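Local structure of nitroreductase family protein (Clostridium novyi, 3G14) at residues Lys29-Ala34 / Glu109-Gly114; Pro38-Lys43 / Glu89-Val94; Thr44-Ile49 / Ile102-Ala107; Asn62-Lys67 / Cys123-Phe128; Ala84-Glu89 / Arg144-Thr149. The protein probably acts as an oxidoreductase of the nitroreductase family, whose members generally use bound FMN and work as dimers. All blocks are in the same frame, centred on the assembly; numbering follows the deposited sequence. Where two conformers were deposited one is given.

In the fold
Following the chain from the N terminus, contact 1 opens on helix 24-35 and closes a long loop by pairing it with helix 99-117. Contacts 2 and 3 both fall within that loop and cross each other: contact 2 brings the turn region 38-43 to the short helix 88-91 and strand 93-94, and contact 3 sets strand 46-51 on helix 99-117. Contact 4 starts where helix 54-63 ends and reaches the segment 123-128, so it crosses the first three. Contact 5 joins strands 80-86 and 144-151 and crosses all the others, sharing Glu89 with contact 2. Together they tie the four helices named here, the central sheet and the loops, and each also touches the second subunit.

Contact 1: Lys29-Ala34 / Glu109-Gly114; sequences KIIDMA and EHIVLG. With ACT (acetate ion), chain G.
Ile30, Ala34 and the selenomethionine Met33 pack on His110, Ile111 and Gly114 where two helices of the nitroreductase fold, 24-35 and 99-117, run roughly antiparallel at 144° with axes 7.8 Å apart. The close part lies around Gly114, which has no side chain to hold the helices apart: Met33 SE rests 3.7 Å from Gly114 CA, and Ile30 CG1 lies against the Gly114 carbonyl group. With Ile30 CG1 beside the backbone N (chi1 -63°), the CG2 branch lies anti to that N and comes within 3.4 Å of Ile111 O. Ile31 and Ile111 run alongside each other in the same direction. Ile111 was modelled in two conformers, so the contacts of its CD1 with Ile31 CD1 and with Ala34 CB (3.6 Å in one of them) are less certain; Phe48 of the sheet covers the same group.

At the other edge of the helix pair the contact turns polar. His110 ND1 donates to Met33 O over 3.0 Å, the oxygen lying near the ring plane while the nitrogen stands above the carbonyl plane. His110 NE2 pairs with Glu109 OE2 of the second subunit, an arrangement consistent with a ring protonated on both nitrogens.

On the looser, partly exposed side Lys29 bends at chi3, and Lys29 NZ donates to OXT of an acetate, probably from the crystallisation liquor, at 2.8 Å.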
# COMPACT_ATOMS: atom_id res chain seq x y z
N LYS B 29 -4.64 0.40 -17.76
CA LYS B 29 -5.59 -0.09 -16.72
C LYS B 29 -4.89 -0.24 -15.35
O LYS B 29 -5.45 0.13 -14.33
CB LYS B 29 -6.24 -1.42 -17.12
CG LYS B 29 -7.36 -1.28 -18.15
CD LYS B 29 -8.19 -2.59 -18.28
CE LYS B 29 -7.58 -3.56 -19.30
NZ LYS B 29 -8.11 -4.97 -19.20
N ILE B 30 -3.67 -0.77 -15.35
CA ILE B 30 -2.84 -0.85 -14.12
C ILE B 30 -2.63 0.56 -13.52
O ILE B 30 -2.82 0.80 -12.31
CB ILE B 30 -1.51 -1.58 -14.45
CG1 ILE B 30 -1.81 -3.02 -14.89
CG2 ILE B 30 -0.54 -1.54 -13.27
CD1 ILE B 30 -0.64 -3.72 -15.61
N ILE B 31 -2.25 1.52 -14.38
CA ILE B 31 -2.04 2.88 -13.88
C ILE B 31 -3.35 3.48 -13.34
O ILE B 31 -3.37 4.18 -12.32
CB ILE B 31 -1.37 3.81 -14.93
CG1 ILE B 31 -0.02 3.24 -15.41
CG2 ILE B 31 -1.14 5.22 -14.31
CD1 ILE B 31 1.07 2.97 -14.30
N ASP B 32 -4.46 3.25 -14.04
CA ASP B 32 -5.77 3.66 -13.57
C ASP B 32 -6.10 3.10 -12.17
O ASP B 32 -6.61 3.82 -11.32
CB ASP B 32 -6.85 3.22 -14.55
CG ASP B 32 -8.21 3.71 -14.15
OD1 ASP B 32 -8.42 4.95 -14.16
OD2 ASP B 32 -9.05 2.87 -13.82
N MSE B 33 -5.76 1.85 -11.93
CA MSE B 33 -5.94 1.29 -10.59
C MSE B 33 -5.15 2.08 -9.55
O MSE B 33 -5.67 2.37 -8.50
CB MSE B 33 -5.62 -0.20 -10.59
CG MSE B 33 -6.70 -0.94 -11.46
SE MSE B 33 -6.43 -2.85 -11.47
CE MSE B 33 -6.54 -3.13 -13.40
N ALA B 34 -3.93 2.49 -9.86
CA ALA B 34 -3.17 3.37 -8.98
C ALA B 34 -3.82 4.74 -8.80
O ALA B 34 -3.85 5.27 -7.68
CB ALA B 34 -1.73 3.51 -9.48
N GLU B 109 1.13 -0.60 -4.49
CA GLU B 109 0.52 -1.94 -4.32
C GLU B 109 -0.67 -2.12 -5.29
O GLU B 109 -0.97 -3.26 -5.70
CB GLU B 109 0.13 -2.21 -2.86
CG GLU B 109 -0.34 -3.65 -2.57
CD GLU B 109 0.71 -4.72 -2.85
OE1 GLU B 109 1.84 -4.34 -3.29
OE2 GLU B 109 0.39 -5.92 -2.64
N HIS B 110 -1.36 -1.02 -5.63
CA HIS B 110 -2.38 -1.08 -6.68
C HIS B 110 -1.74 -1.45 -8.04
O HIS B 110 -2.31 -2.25 -8.80
CB HIS B 110 -3.21 0.24 -6.77
CG HIS B 110 -4.24 0.39 -5.69
ND1 HIS B 110 -5.49 0.96 -5.91
CD2 HIS B 110 -4.19 0.13 -4.36
CE1 HIS B 110 -6.17 0.97 -4.77
NE2 HIS B 110 -5.40 0.48 -3.82
N ILE B 111 -0.56 -0.89 -8.32
CA ILE B 111 0.22 -1.24 -9.55
C ILE B 111 0.51 -2.74 -9.55
O ILE B 111 0.20 -3.46 -10.52
CB ILE B 111 1.59 -0.51 -9.62
CG1 ILE B 111 1.41 1.02 -9.68
CG2 ILE B 111 2.43 -1.01 -10.82
CD1 ILE B 111 0.87 1.53 -10.97
N VAL B 112 1.09 -3.18 -8.44
CA VAL B 112 1.51 -4.58 -8.27
C VAL B 112 0.33 -5.54 -8.37
O VAL B 112 0.35 -6.52 -9.14
CB VAL B 112 2.33 -4.74 -6.95
CG1 VAL B 112 2.40 -6.22 -6.48
CG2 VAL B 112 3.72 -4.11 -7.10
N LEU B 113 -0.74 -5.28 -7.62
CA LEU B 113 -1.90 -6.14 -7.71
C LEU B 113 -2.60 -6.07 -9.07
O LEU B 113 -3.08 -7.08 -9.62
CB LEU B 113 -2.87 -5.83 -6.58
CG LEU B 113 -2.38 -6.12 -5.18
CD1 LEU B 113 -3.37 -5.51 -4.21
CD2 LEU B 113 -2.18 -7.68 -4.95
N GLY B 114 -2.66 -4.87 -9.64
CA GLY B 114 -3.23 -4.73 -10.96
C GLY B 114 -2.45 -5.47 -12.04
O GLY B 114 -3.04 -6.10 -12.92
C ACT G . -9.83 -6.25 -15.97
O ACT G . -9.41 -6.97 -15.05
OXT ACT G . -8.95 -5.72 -16.68
CH3 ACT G . -11.29 -6.01 -16.23

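Contact 2: Pro38-Lys43 / Glu89-Val94; sequences PSWKNK and EESGDV. With SO4 (sulfate ion), chain C.
Trp40 belongs to two overlapping beta turns, 39-42 and 40-43, and meets Ser91 and Val94, where the short helix 88-91 gives way through Gly92, at positive phi, to strand 93-94. The main interaction is CH-pi: Val94 CG2 sits 3.7 Å from the centroid of the six-membered ring of Trp40, 18° off its normal. Lys41 CG covers the opposite face, so the indole is sandwiched between aliphatic carbons. Trp40 CG is anti to the backbone N (chi1 -171°), which swings the ring across to the other segment.

Van der Waals contacts add to this: Ser91 CB approaches Trp40 CE3 obliquely at 3.6 Å, and Lys43 CD lies 3.6 Å from Ser91 OG. The Lys43 and Glu90 charges lie near each other without touching.

Polar links pass through a water, which donates to Trp40 O and accepts from Ser91 OG at 2.8 Å. Trp40 N is bonded to Asp103 OD2 on helix 99-117, anchoring the turn. The far end meets a sulfate, probably from the crystallisation liquor, also held by Arg11 and Ser13 of the second subunit at the dimer interface, consistent with the FMN region of relatives; Asn42 ND2 donates to sulfate O4 weakly, at 3.3 Å.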
# COMPACT_ATOMS: atom_id res chain seq x y z
N PRO B 38 -6.63 5.39 -2.47
CA PRO B 38 -6.86 6.44 -1.47
C PRO B 38 -5.55 7.14 -1.13
O PRO B 38 -4.48 6.52 -1.19
CB PRO B 38 -7.34 5.66 -0.22
CG PRO B 38 -6.72 4.31 -0.34
CD PRO B 38 -6.61 4.04 -1.86
N SER B 39 -5.64 8.41 -0.77
CA SER B 39 -4.47 9.17 -0.33
C SER B 39 -4.92 10.20 0.69
O SER B 39 -6.11 10.57 0.78
CB SER B 39 -3.78 9.85 -1.51
OG SER B 39 -4.66 10.80 -2.09
N TRP B 40 -3.96 10.66 1.49
CA TRP B 40 -4.26 11.62 2.53
C TRP B 40 -4.74 12.92 1.89
O TRP B 40 -4.09 13.46 1.01
CB TRP B 40 -3.02 11.86 3.40
CG TRP B 40 -3.30 12.68 4.61
CD1 TRP B 40 -3.95 12.28 5.75
CD2 TRP B 40 -2.94 14.03 4.80
NE1 TRP B 40 -4.01 13.32 6.64
CE2 TRP B 40 -3.41 14.41 6.07
CE3 TRP B 40 -2.29 14.96 4.00
CZ2 TRP B 40 -3.23 15.69 6.57
CZ3 TRP B 40 -2.11 16.24 4.50
CH2 TRP B 40 -2.57 16.59 5.78
N LYS B 41 -5.91 13.38 2.33
CA LYS B 41 -6.57 14.57 1.80
C LYS B 41 -6.79 14.53 0.27
O LYS B 41 -6.90 15.56 -0.39
CB LYS B 41 -5.85 15.84 2.27
CG LYS B 41 -6.04 16.09 3.79
CD LYS B 41 -5.48 17.43 4.23
CE LYS B 41 -5.75 17.72 5.71
NZ LYS B 41 -7.18 17.71 6.03
N ASN B 42 -6.85 13.32 -0.28
CA ASN B 42 -6.95 13.08 -1.73
C ASN B 42 -5.91 13.85 -2.56
O ASN B 42 -6.15 14.19 -3.71
CB ASN B 42 -8.37 13.37 -2.23
CG ASN B 42 -9.41 12.38 -1.68
OD1 ASN B 42 -9.06 11.35 -1.11
ND2 ASN B 42 -10.69 12.69 -1.88
N LYS B 43 -4.75 14.13 -1.98
CA LYS B 43 -3.62 14.67 -2.68
C LYS B 43 -2.88 13.52 -3.35
O LYS B 43 -3.00 12.37 -2.97
CB LYS B 43 -2.68 15.38 -1.72
CG LYS B 43 -3.31 16.57 -1.04
CD LYS B 43 -2.34 17.14 0.00
CE LYS B 43 -2.99 18.24 0.83
NZ LYS B 43 -3.61 19.26 -0.07
N GLU B 89 7.15 17.14 0.21
CA GLU B 89 6.62 18.43 0.65
C GLU B 89 5.16 18.68 0.30
O GLU B 89 4.56 19.61 0.82
CB GLU B 89 7.49 19.55 0.08
CG GLU B 89 8.97 19.39 0.37
CD GLU B 89 9.30 19.49 1.85
OE1 GLU B 89 8.88 20.48 2.50
OE2 GLU B 89 9.98 18.57 2.35
N GLU B 90 4.57 17.86 -0.55
CA GLU B 90 3.20 18.10 -0.95
C GLU B 90 2.27 18.02 0.26
O GLU B 90 1.54 18.97 0.55
CB GLU B 90 2.76 17.13 -2.03
CG GLU B 90 1.23 17.03 -2.16
CD GLU B 90 0.73 17.32 -3.55
OE1 GLU B 90 1.33 16.82 -4.53
OE2 GLU B 90 -0.27 18.05 -3.66
N SER B 91 2.32 16.89 0.97
CA SER B 91 1.43 16.69 2.14
C SER B 91 2.23 16.74 3.47
O SER B 91 1.65 16.94 4.54
CB SER B 91 0.65 15.37 1.98
OG SER B 91 0.49 14.97 0.60
N GLY B 92 3.56 16.58 3.40
CA GLY B 92 4.43 16.60 4.57
C GLY B 92 4.19 15.47 5.58
O GLY B 92 3.97 14.31 5.21
N ASP B 93 4.23 15.80 6.86
CA ASP B 93 4.15 14.76 7.92
C ASP B 93 2.89 14.86 8.70
O ASP B 93 2.43 15.97 9.01
CB ASP B 93 5.29 14.85 8.90
CG ASP B 93 6.60 14.56 8.27
OD1 ASP B 93 6.66 14.02 7.13
OD2 ASP B 93 7.58 14.88 8.96
N VAL B 94 2.36 13.69 9.05
CA VAL B 94 1.12 13.60 9.79
C VAL B 94 1.39 12.71 11.01
O VAL B 94 1.72 11.56 10.84
CB VAL B 94 0.00 13.03 8.88
CG1 VAL B 94 -1.30 12.83 9.63
CG2 VAL B 94 -0.21 13.95 7.64
S SO4 C . -12.10 8.19 -1.57
O1 SO4 C . -11.13 7.47 -0.74
O2 SO4 C . -13.49 7.92 -1.22
O3 SO4 C . -11.91 7.73 -2.95
O4 SO4 C . -11.89 9.63 -1.47
O HOH W 1 -1.24 12.83 0.34

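Contact 3: Thr44-Ile49 / Ile102-Ala107; sequences TPYKFI and IDTAIA
The Tyr46 ring, with Thr44 CG2 on one face, is met obliquely by Thr104, Asp103 and Ala107 of helix 99-117, while the Phe48 ring receives the same Ala107 methyl at its edge. Ala107 CB is 3.4 Å from Tyr46 CZ and 4.0 Å from Phe48 CZ, a small knob shared by two aromatic side chains. Farther back along the tyrosine, Tyr46 CD2 lies 3.5 Å from Thr104 OG1, whose polar partner is Tyr100 O one turn earlier.

Tyr46 CG occupies the crowded position between backbone N and carbonyl carbon (chi1 46°), which sends the ring across the helix and carries its hydroxyl to a water. Tyr46 OH donates to this water at 2.6 Å, and the water in turn donates to Asp103 O at 2.8 Å. That carbonyl also takes the helical bond from Ala107 N, so two donors grip it. Asp103 CB touches Pro45 CG more loosely.

The axes of strand 46-49 and helix 102-107 approach to 9.5 Å and cross at -43°, buried throughout: the helix-on-sheet layering of the alpha/beta nitroreductase fold, in which helix 99-117 also packs against the second subunit.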
# COMPACT_ATOMS: atom_id res chain seq x y z
N THR B 44 -2.12 13.81 -4.36
CA THR B 44 -1.50 12.67 -5.07
C THR B 44 -0.06 13.02 -5.18
O THR B 44 0.35 13.53 -6.20
CB THR B 44 -2.13 12.44 -6.46
OG1 THR B 44 -3.53 12.15 -6.31
CG2 THR B 44 -1.46 11.25 -7.18
N PRO B 45 0.69 12.83 -4.08
CA PRO B 45 2.08 13.33 -4.03
C PRO B 45 3.12 12.52 -4.84
O PRO B 45 4.31 12.69 -4.62
CB PRO B 45 2.42 13.27 -2.54
CG PRO B 45 1.60 12.19 -1.99
CD PRO B 45 0.32 12.15 -2.81
N TYR B 46 2.68 11.67 -5.75
CA TYR B 46 3.58 10.78 -6.52
C TYR B 46 3.19 10.82 -8.00
O TYR B 46 2.09 11.25 -8.37
CB TYR B 46 3.51 9.34 -5.99
CG TYR B 46 2.09 8.87 -5.76
CD1 TYR B 46 1.29 8.45 -6.83
CD2 TYR B 46 1.52 8.91 -4.49
CE1 TYR B 46 -0.02 8.07 -6.61
CE2 TYR B 46 0.20 8.57 -4.28
CZ TYR B 46 -0.57 8.14 -5.35
OH TYR B 46 -1.88 7.76 -5.14
N LYS B 47 4.15 10.43 -8.83
CA LYS B 47 3.97 10.11 -10.23
C LYS B 47 4.80 8.88 -10.55
O LYS B 47 5.66 8.48 -9.75
CB LYS B 47 4.40 11.30 -11.10
CG LYS B 47 3.63 12.62 -10.84
CD LYS B 47 4.10 13.77 -11.76
CE LYS B 47 3.13 14.95 -11.71
NZ LYS B 47 2.97 15.56 -10.40
N PHE B 48 4.52 8.28 -11.72
CA PHE B 48 5.15 7.04 -12.19
C PHE B 48 5.91 7.32 -13.47
O PHE B 48 5.39 8.00 -14.38
CB PHE B 48 4.06 5.96 -12.43
CG PHE B 48 3.31 5.66 -11.19
CD1 PHE B 48 3.90 4.87 -10.19
CD2 PHE B 48 2.04 6.20 -10.97
CE1 PHE B 48 3.26 4.63 -8.98
CE2 PHE B 48 1.37 5.94 -9.75
CZ PHE B 48 1.98 5.15 -8.76
N ILE B 49 7.13 6.80 -13.53
CA ILE B 49 7.88 6.79 -14.80
C ILE B 49 7.89 5.35 -15.30
O ILE B 49 8.31 4.42 -14.57
CB ILE B 49 9.32 7.27 -14.63
CG1 ILE B 49 9.37 8.61 -13.89
CG2 ILE B 49 10.06 7.31 -15.98
CD1 ILE B 49 10.84 9.04 -13.51
N ILE B 102 3.53 6.45 2.98
CA ILE B 102 2.28 5.70 3.09
C ILE B 102 1.50 5.71 1.77
O ILE B 102 1.11 4.68 1.23
CB ILE B 102 1.39 6.26 4.22
CG1 ILE B 102 2.07 6.04 5.58
CG2 ILE B 102 -0.04 5.63 4.11
CD1 ILE B 102 1.34 6.62 6.82
N ASP B 103 1.29 6.91 1.24
CA ASP B 103 0.43 7.10 0.08
C ASP B 103 1.03 6.52 -1.19
O ASP B 103 0.34 5.87 -1.99
CB ASP B 103 0.11 8.57 -0.07
CG ASP B 103 -0.98 9.02 0.93
OD1 ASP B 103 -1.49 8.18 1.70
OD2 ASP B 103 -1.29 10.19 0.95
N THR B 104 2.33 6.69 -1.35
CA THR B 104 2.99 6.12 -2.53
C THR B 104 3.00 4.58 -2.41
O THR B 104 2.82 3.90 -3.43
CB THR B 104 4.43 6.70 -2.72
OG1 THR B 104 4.37 8.13 -2.70
CG2 THR B 104 5.07 6.24 -4.06
N ALA B 105 3.19 4.02 -1.20
CA ALA B 105 3.16 2.54 -1.02
C ALA B 105 1.79 1.95 -1.42
O ALA B 105 1.70 0.90 -2.12
CB ALA B 105 3.52 2.10 0.46
N ILE B 106 0.75 2.63 -0.99
CA ILE B 106 -0.66 2.26 -1.30
C ILE B 106 -0.79 2.16 -2.80
O ILE B 106 -1.24 1.15 -3.35
CB ILE B 106 -1.69 3.29 -0.71
CG1 ILE B 106 -1.73 3.27 0.83
CG2 ILE B 106 -3.14 2.98 -1.19
CD1 ILE B 106 -2.58 4.41 1.46
N ALA B 107 -0.40 3.23 -3.51
CA ALA B 107 -0.59 3.30 -4.97
C ALA B 107 0.26 2.28 -5.70
O ALA B 107 -0.21 1.63 -6.66
CB ALA B 107 -0.32 4.76 -5.51
O HOH W 2 -2.15 6.89 -2.66

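Contact 4: Asn62-Lys67 / Cys123-Phe128; sequences NAIENK and CWIAAF
Ile64 and Phe128 form a single beta bridge, CA atoms 4.1 Å apart, between the chain leaving helix 54-63 and the irregular segment 123-128 of the nitroreductase fold. Its core is a straight backbone bond: Glu65 N donates to Ala127 O at 3.0 Å with an angle of 179° at the hydrogen, although the nitrogen stands 44° above the carbonyl plane. Next to it, Phe128 CA offers its hydrogen to Ala63 O, 3.2 Å away.

Side chains close round this bridge. Ile64 lies roughly perpendicular to Ile125, Ile64 CG1 touching Ile125 CG2 at 4.1 Å, and Asn66 OD1 lies near the Ala127 methyl. Two waters extend the grip of Asn66: one donates to Asn66 OD1 and accepts from Ala127 N, while the other accepts from Asn66 ND2 at 2.9 Å and gives a weak bond to Trp124 O.

A second shell fixes both partners. Helix 70-77 packs on Ile64 and Ile125, Ile125 also pairs by its backbone with Leu148 of strand 144-151, and Ser95 of the second subunit bonds to Phe128 O. Phe128 CG sits between its backbone N and carbonyl carbon (chi1 36°), folding the ring back over its own chain, with Ala126 O 3.7 Å above one face, offset toward the rim.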
# COMPACT_ATOMS: atom_id res chain seq x y z
N ASN B 62 22.28 -1.30 -12.44
CA ASN B 62 23.51 -0.96 -11.77
C ASN B 62 23.33 -0.25 -10.42
O ASN B 62 24.22 -0.33 -9.57
CB ASN B 62 24.44 -0.16 -12.66
CG ASN B 62 25.03 -1.00 -13.81
OD1 ASN B 62 25.28 -2.21 -13.66
ND2 ASN B 62 25.30 -0.34 -14.94
N ALA B 63 22.22 0.46 -10.24
CA ALA B 63 21.92 1.23 -9.01
C ALA B 63 21.35 0.38 -7.86
O ALA B 63 21.41 0.79 -6.71
CB ALA B 63 20.95 2.39 -9.34
N ILE B 64 20.77 -0.75 -8.17
CA ILE B 64 20.17 -1.63 -7.19
C ILE B 64 21.22 -2.19 -6.21
O ILE B 64 22.33 -2.56 -6.61
CB ILE B 64 19.29 -2.71 -7.88
CG1 ILE B 64 18.10 -2.06 -8.55
CG2 ILE B 64 18.85 -3.75 -6.86
CD1 ILE B 64 17.28 -2.98 -9.49
N GLU B 65 20.90 -2.13 -4.92
CA GLU B 65 21.82 -2.50 -3.84
C GLU B 65 21.34 -3.71 -3.03
O GLU B 65 21.03 -3.59 -1.87
CB GLU B 65 22.04 -1.30 -2.94
CG GLU B 65 22.82 -0.18 -3.63
CD GLU B 65 22.88 1.12 -2.84
OE1 GLU B 65 22.02 1.36 -1.94
OE2 GLU B 65 23.78 1.92 -3.18
N ASN B 66 21.23 -4.85 -3.68
CA ASN B 66 20.76 -6.07 -3.04
C ASN B 66 21.95 -6.98 -2.85
O ASN B 66 22.98 -6.80 -3.48
CB ASN B 66 19.67 -6.77 -3.89
CG ASN B 66 18.30 -6.12 -3.79
OD1 ASN B 66 18.07 -5.05 -3.14
ND2 ASN B 66 17.33 -6.78 -4.39
N LYS B 67 21.80 -7.98 -2.00
CA LYS B 67 22.86 -8.96 -1.76
C LYS B 67 23.09 -9.79 -3.02
O LYS B 67 24.23 -10.13 -3.33
CB LYS B 67 22.45 -9.87 -0.58
CG LYS B 67 23.55 -10.34 0.29
CD LYS B 67 22.98 -11.17 1.44
CE LYS B 67 22.29 -10.32 2.53
NZ LYS B 67 22.10 -11.16 3.77
N CYS B 123 7.96 -7.21 -8.99
CA CYS B 123 8.80 -7.49 -7.84
C CYS B 123 9.13 -6.19 -7.17
O CYS B 123 9.73 -5.32 -7.77
CB CYS B 123 10.09 -8.20 -8.29
SG CYS B 123 11.11 -8.74 -6.90
N TRP B 124 8.68 -6.02 -5.92
CA TRP B 124 9.02 -4.78 -5.17
C TRP B 124 10.51 -4.61 -5.01
O TRP B 124 11.19 -5.48 -4.49
CB TRP B 124 8.38 -4.79 -3.80
CG TRP B 124 6.99 -4.31 -3.72
CD1 TRP B 124 5.84 -5.05 -3.88
CD2 TRP B 124 6.56 -3.00 -3.32
NE1 TRP B 124 4.73 -4.27 -3.67
CE2 TRP B 124 5.14 -3.00 -3.34
CE3 TRP B 124 7.24 -1.83 -3.01
CZ2 TRP B 124 4.38 -1.87 -3.03
CZ3 TRP B 124 6.48 -0.69 -2.66
CH2 TRP B 124 5.07 -0.73 -2.68
N ILE B 125 11.04 -3.48 -5.44
CA ILE B 125 12.47 -3.15 -5.19
C ILE B 125 12.59 -1.77 -4.56
O ILE B 125 12.19 -0.76 -5.17
CB ILE B 125 13.29 -3.20 -6.53
CG1 ILE B 125 13.19 -4.58 -7.21
CG2 ILE B 125 14.77 -2.70 -6.30
CD1 ILE B 125 13.54 -4.59 -8.73
N ALA B 126 13.16 -1.70 -3.34
CA ALA B 126 13.22 -0.49 -2.56
C ALA B 126 14.66 -0.06 -2.23
O ALA B 126 14.86 1.07 -1.75
CB ALA B 126 12.46 -0.65 -1.27
N ALA B 127 15.63 -0.95 -2.46
CA ALA B 127 17.05 -0.71 -2.09
C ALA B 127 17.90 -0.39 -3.32
O ALA B 127 18.17 -1.25 -4.15
CB ALA B 127 17.64 -1.93 -1.38
N PHE B 128 18.34 0.87 -3.41
CA PHE B 128 19.09 1.34 -4.56
C PHE B 128 19.81 2.62 -4.19
O PHE B 128 19.47 3.30 -3.20
CB PHE B 128 18.20 1.57 -5.80
CG PHE B 128 16.81 2.11 -5.48
CD1 PHE B 128 16.64 3.41 -5.00
CD2 PHE B 128 15.70 1.31 -5.67
CE1 PHE B 128 15.35 3.90 -4.70
CE2 PHE B 128 14.42 1.77 -5.38
CZ PHE B 128 14.25 3.07 -4.90
O HOH W 3 15.19 -3.98 -2.72
O HOH W 4 14.43 -6.53 -4.21

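Contact 5: Ala84-Glu89 / Arg144-Thr149; sequences AVANPE and RVVALT
Arg144 CG stands beside its own backbone N (chi1 -59°), and this puts it 3.4 Å from Pro88 CG. Further bends at chi2 and chi3 then carry the guanidinium away to Glu130, with which Arg144 NE forms a salt bridge. Val146 CG1 is anti to the backbone N (chi1 178°), which leaves CG2 beside that N, where it reaches Ala86 CB at 3.8 Å.

The backbones are joined by four hydrogen bonds. Ala86 and Arg144 make an antiparallel hydrogen-bonded pair, Ala86 N donating to Arg144 O and Arg144 N to Ala86 O, each at 2.8 Å; Val85 and Val145 follow as a non-hydrogen-bonded pair. Beyond them the strand 144-149 carries an extra residue: Ala84 O accepts from Val146 N, yet Ala84 N donates to Ala147 O at 2.9 Å. This is a beta bulge, with Val146 and Ala147 opposite Ala84, and it leaves the buried Ala147 N without a partner. Past the strand end, Asn87 OD1 caps the helix 88-91 by accepting from Glu89 N at 3.0 Å.

In the sheet, strand 80-86 lies between 144-151 and 46-51. Helix 99-117 covers the face of Ala86 through Tyr100 and Thr104, helix 130-137 packs on Val145 from the opposite face, and Lys97 of the second subunit bonds to Val146 O at the bulge.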
# COMPACT_ATOMS: atom_id res chain seq x y z
N ALA B 84 8.26 4.64 -8.95
CA ALA B 84 7.35 5.50 -8.20
C ALA B 84 8.16 6.62 -7.54
O ALA B 84 9.02 6.34 -6.72
CB ALA B 84 6.54 4.70 -7.19
N VAL B 85 7.85 7.88 -7.89
CA VAL B 85 8.58 9.06 -7.45
C VAL B 85 7.62 9.98 -6.67
O VAL B 85 6.52 10.28 -7.13
CB VAL B 85 9.17 9.81 -8.67
CG1 VAL B 85 10.00 11.09 -8.24
CG2 VAL B 85 10.04 8.85 -9.53
N ALA B 86 8.03 10.42 -5.51
CA ALA B 86 7.17 11.26 -4.65
C ALA B 86 7.78 12.58 -4.23
O ALA B 86 9.02 12.76 -4.19
CB ALA B 86 6.71 10.50 -3.43
N ASN B 87 6.87 13.50 -3.89
CA ASN B 87 7.21 14.78 -3.37
C ASN B 87 6.88 14.84 -1.88
O ASN B 87 5.69 14.98 -1.52
CB ASN B 87 6.43 15.87 -4.07
CG ASN B 87 6.84 17.28 -3.64
OD1 ASN B 87 7.67 17.50 -2.76
ND2 ASN B 87 6.26 18.25 -4.31
N PRO B 88 7.91 14.76 -1.02
CA PRO B 88 7.69 14.77 0.44
C PRO B 88 7.05 16.04 0.96
O PRO B 88 6.43 16.00 2.01
CB PRO B 88 9.10 14.63 1.01
CG PRO B 88 9.88 14.04 -0.06
CD PRO B 88 9.34 14.65 -1.31
N GLU B 89 7.15 17.14 0.21
CA GLU B 89 6.62 18.43 0.65
C GLU B 89 5.16 18.68 0.30
O GLU B 89 4.56 19.61 0.82
CB GLU B 89 7.49 19.55 0.08
CG GLU B 89 8.97 19.39 0.37
CD GLU B 89 9.30 19.49 1.85
OE1 GLU B 89 8.88 20.48 2.50
OE2 GLU B 89 9.98 18.57 2.35
N ARG B 144 11.78 12.11 -4.17
CA ARG B 144 12.26 10.84 -3.62
C ARG B 144 11.83 9.71 -4.53
O ARG B 144 10.69 9.69 -4.98
CB ARG B 144 11.74 10.61 -2.19
CG ARG B 144 12.15 11.71 -1.19
CD ARG B 144 13.66 11.86 -1.01
NE ARG B 144 14.32 10.57 -0.74
CZ ARG B 144 14.37 9.96 0.45
NH1 ARG B 144 13.82 10.49 1.52
NH2 ARG B 144 15.00 8.80 0.55
N VAL B 145 12.76 8.80 -4.82
CA VAL B 145 12.43 7.54 -5.50
C VAL B 145 12.00 6.53 -4.42
O VAL B 145 12.82 6.07 -3.63
CB VAL B 145 13.60 7.00 -6.39
CG1 VAL B 145 13.17 5.70 -7.14
CG2 VAL B 145 14.08 8.13 -7.37
N VAL B 146 10.72 6.21 -4.39
CA VAL B 146 10.19 5.35 -3.33
C VAL B 146 10.47 3.85 -3.57
O VAL B 146 10.96 3.15 -2.69
CB VAL B 146 8.68 5.64 -3.10
CG1 VAL B 146 8.05 4.70 -2.02
CG2 VAL B 146 8.41 7.13 -2.75
N ALA B 147 10.10 3.37 -4.75
CA ALA B 147 10.21 1.98 -5.13
C ALA B 147 10.11 1.90 -6.63
O ALA B 147 9.79 2.88 -7.29
CB ALA B 147 9.12 1.10 -4.44
N LEU B 148 10.48 0.74 -7.13
CA LEU B 148 10.35 0.42 -8.55
C LEU B 148 10.05 -1.07 -8.69
O LEU B 148 10.28 -1.86 -7.78
CB LEU B 148 11.63 0.86 -9.30
CG LEU B 148 12.98 0.22 -8.93
CD1 LEU B 148 13.27 -1.04 -9.77
CD2 LEU B 148 14.10 1.25 -9.09
N THR B 149 9.54 -1.47 -9.85
CA THR B 149 9.31 -2.87 -10.14
C THR B 149 9.46 -3.16 -11.63
O THR B 149 9.01 -2.36 -12.50
CB THR B 149 7.87 -3.28 -9.69
OG1 THR B 149 7.58 -4.63 -10.10
CG2 THR B 149 6.84 -2.35 -10.29